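Local coordinates for carboxypeptidase A (Helicoverpa armigera, PDB 1JQG), which probably acts as a zinc-dependent metallocarboxypeptidase, removing residues from the C-terminal ends of peptide chains, at residues L180-W185 / V218-G223. Numbering follows the deposited sequence.
Sequences LHCREW and VANPDG. With ZN (zinc ion), chain B.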
loop_
_atom_site.group_PDB
_atom_site.type_symbol
_atom_site.label_atom_id
_atom_site.label_comp_id
_atom_site.label_asym_id
_atom_site.label_seq_id
_atom_site.Cartn_x
_atom_site.Cartn_y
_atom_site.Cartn_z
ATOM N N LEU A 180 1.347 -3.505 -3.245
ATOM C CA LEU A 180 2.697 -3.241 -3.700
ATOM C C LEU A 180 3.673 -3.734 -2.613
ATOM O O LEU A 180 4.692 -4.362 -2.916
ATOM C CB LEU A 180 2.879 -1.767 -4.045
ATOM C CG LEU A 180 4.145 -1.383 -4.817
ATOM C CD1 LEU A 180 4.147 -2.068 -6.147
ATOM C CD2 LEU A 180 4.353 0.110 -4.992
ATOM N N HIS A 181 3.355 -3.430 -1.364
ATOM C CA HIS A 181 4.004 -3.959 -0.188
ATOM C C HIS A 181 3.115 -5.093 0.327
ATOM O O HIS A 181 2.078 -4.935 1.009
ATOM C CB HIS A 181 4.173 -2.876 0.858
ATOM C CG HIS A 181 5.275 -1.922 0.571
ATOM N ND1 HIS A 181 5.319 -0.630 0.909
ATOM C CD2 HIS A 181 6.475 -2.025 -0.050
ATOM C CE1 HIS A 181 6.334 0.108 0.620
ATOM N NE2 HIS A 181 7.086 -0.789 -0.004
ATOM N N CYS A 182 3.486 -6.326 0.005
ATOM C CA CYS A 182 2.709 -7.507 0.268
ATOM C C CYS A 182 2.189 -7.750 1.650
ATOM O O CYS A 182 1.173 -8.442 1.793
ATOM C CB CYS A 182 3.563 -8.629 -0.284
ATOM S SG CYS A 182 5.251 -8.761 0.286
ATOM N N ARG A 183 2.751 -7.179 2.688
ATOM C CA ARG A 183 2.301 -7.390 4.063
ATOM C C ARG A 183 1.129 -6.492 4.443
ATOM O O ARG A 183 0.486 -6.681 5.486
ATOM C CB ARG A 183 3.378 -7.142 5.099
ATOM C CG ARG A 183 3.964 -5.759 5.166
ATOM C CD ARG A 183 5.164 -5.697 6.097
ATOM N NE ARG A 183 5.574 -4.314 6.387
ATOM C CZ ARG A 183 6.687 -4.040 7.061
ATOM N NH1 ARG A 183 7.455 -5.003 7.536
ATOM N NH2 ARG A 183 7.050 -2.816 7.356
ATOM N N GLU A 184 0.845 -5.497 3.590
ATOM C CA GLU A 184 -0.291 -4.620 3.849
ATOM C C GLU A 184 -1.611 -5.193 3.337
ATOM O O GLU A 184 -2.148 -4.718 2.332
ATOM C CB GLU A 184 -0.026 -3.248 3.236
ATOM C CG GLU A 184 1.268 -2.662 3.694
ATOM C CD GLU A 184 1.666 -1.456 2.880
ATOM O OE1 GLU A 184 2.730 -1.005 3.383
ATOM O OE2 GLU A 184 0.972 -1.141 1.929
ATOM N N TRP A 185 -2.107 -6.237 4.009
ATOM C CA TRP A 185 -3.247 -7.013 3.590
ATOM C C TRP A 185 -4.546 -6.269 3.516
ATOM O O TRP A 185 -5.360 -6.459 2.629
ATOM C CB TRP A 185 -3.453 -8.239 4.505
ATOM C CG TRP A 185 -2.433 -9.318 4.292
ATOM C CD1 TRP A 185 -1.300 -9.268 3.524
ATOM C CD2 TRP A 185 -2.456 -10.632 4.874
ATOM N NE1 TRP A 185 -0.624 -10.477 3.603
ATOM C CE2 TRP A 185 -1.307 -11.314 4.429
ATOM C CE3 TRP A 185 -3.348 -11.288 5.748
ATOM C CZ2 TRP A 185 -1.037 -12.617 4.817
ATOM C CZ3 TRP A 185 -3.059 -12.593 6.125
ATOM C CH2 TRP A 185 -1.917 -13.238 5.663
ATOM N N VAL A 218 -3.461 -7.138 -6.896
ATOM C CA VAL A 218 -2.244 -7.692 -6.383
ATOM C C VAL A 218 -1.020 -7.295 -7.203
ATOM O O VAL A 218 -0.599 -7.921 -8.157
ATOM C CB VAL A 218 -2.284 -9.232 -6.311
ATOM C CG1 VAL A 218 -1.109 -9.735 -5.471
ATOM C CG2 VAL A 218 -3.592 -9.703 -5.704
ATOM N N ALA A 219 -0.376 -6.195 -6.782
ATOM C CA ALA A 219 0.779 -5.661 -7.475
ATOM C C ALA A 219 2.065 -6.418 -7.194
ATOM O O ALA A 219 2.973 -6.358 -8.046
ATOM C CB ALA A 219 0.967 -4.208 -7.129
ATOM N N ASN A 220 2.057 -7.200 -6.133
ATOM C CA ASN A 220 3.211 -7.986 -5.711
ATOM C C ASN A 220 2.824 -9.423 -5.341
ATOM O O ASN A 220 2.798 -9.826 -4.185
ATOM C CB ASN A 220 3.858 -7.269 -4.514
ATOM C CG ASN A 220 5.191 -7.859 -4.087
ATOM O OD1 ASN A 220 5.660 -7.460 -3.020
ATOM N ND2 ASN A 220 5.760 -8.770 -4.849
ATOM N N PRO A 221 2.471 -10.252 -6.312
ATOM C CA PRO A 221 1.986 -11.611 -6.130
ATOM C C PRO A 221 2.944 -12.567 -5.439
ATOM O O PRO A 221 2.565 -13.308 -4.508
ATOM C CB PRO A 221 1.612 -12.025 -7.548
ATOM C CG PRO A 221 2.418 -11.207 -8.470
ATOM C CD PRO A 221 2.460 -9.867 -7.773
ATOM N N ASP A 222 4.223 -12.555 -5.795
ATOM C CA ASP A 222 5.231 -13.375 -5.121
ATOM C C ASP A 222 5.343 -13.113 -3.612
ATOM O O ASP A 222 5.488 -14.029 -2.770
ATOM C CB ASP A 222 6.607 -13.159 -5.783
ATOM C CG ASP A 222 6.672 -13.603 -7.227
ATOM O OD1 ASP A 222 5.787 -14.334 -7.738
ATOM O OD2 ASP A 222 7.640 -13.230 -7.946
ATOM N N GLY A 223 5.385 -11.828 -3.226
ATOM C CA GLY A 223 5.507 -11.469 -1.818
ATOM C C GLY A 223 4.228 -11.817 -1.069
ATOM O O GLY A 223 4.221 -12.241 0.083
HETATM ZN ZN ZN B . 3.675 0.467 1.965
HETATM O O HOH W 1 4.566 2.382 3.196
#
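Cys-182 packs against the first turn of helix 221-228 where Gly-223 brings its bare backbone close: CB lies 3.3 Å from Gly-223 C, and SG sits 3.4 Å from Gly-223 CA. The thiol reaches there because chi1, 54°, holds SG between the backbone N and the carbonyl carbon. Glycine places no side chain between its backbone and the cysteine, which allows this closeness. The side chain of Asn-220, at the N-cap of the same helix, has CG anti to the backbone N and lies alongside the Leu-180 carbonyl, with CB 3.4 Å from Leu-180 O. Packing is looser at the other end, also buried: the Ala-219 methyl, CB, meets Leu-180 CD1 at a van der Waals distance of 4.0 Å, and the leucine also packs on Ile-288 of helix 283-294. The zinc side of 180-185 is turned away from the helix. There His-181 ND1 and Glu-184 OE1, each 2.2 Å from the zinc ion, share it with His-306 and a water, in the HxxE arrangement of M14 carboxypeptidases. A type I turn, closed by Glu-184 N to His-181 O at 2.9 Å, brings both ligands to one side. Uncharged groups packed against the helix start and the residues before it thus probably help hold the loop backbone that presents the metal ligands.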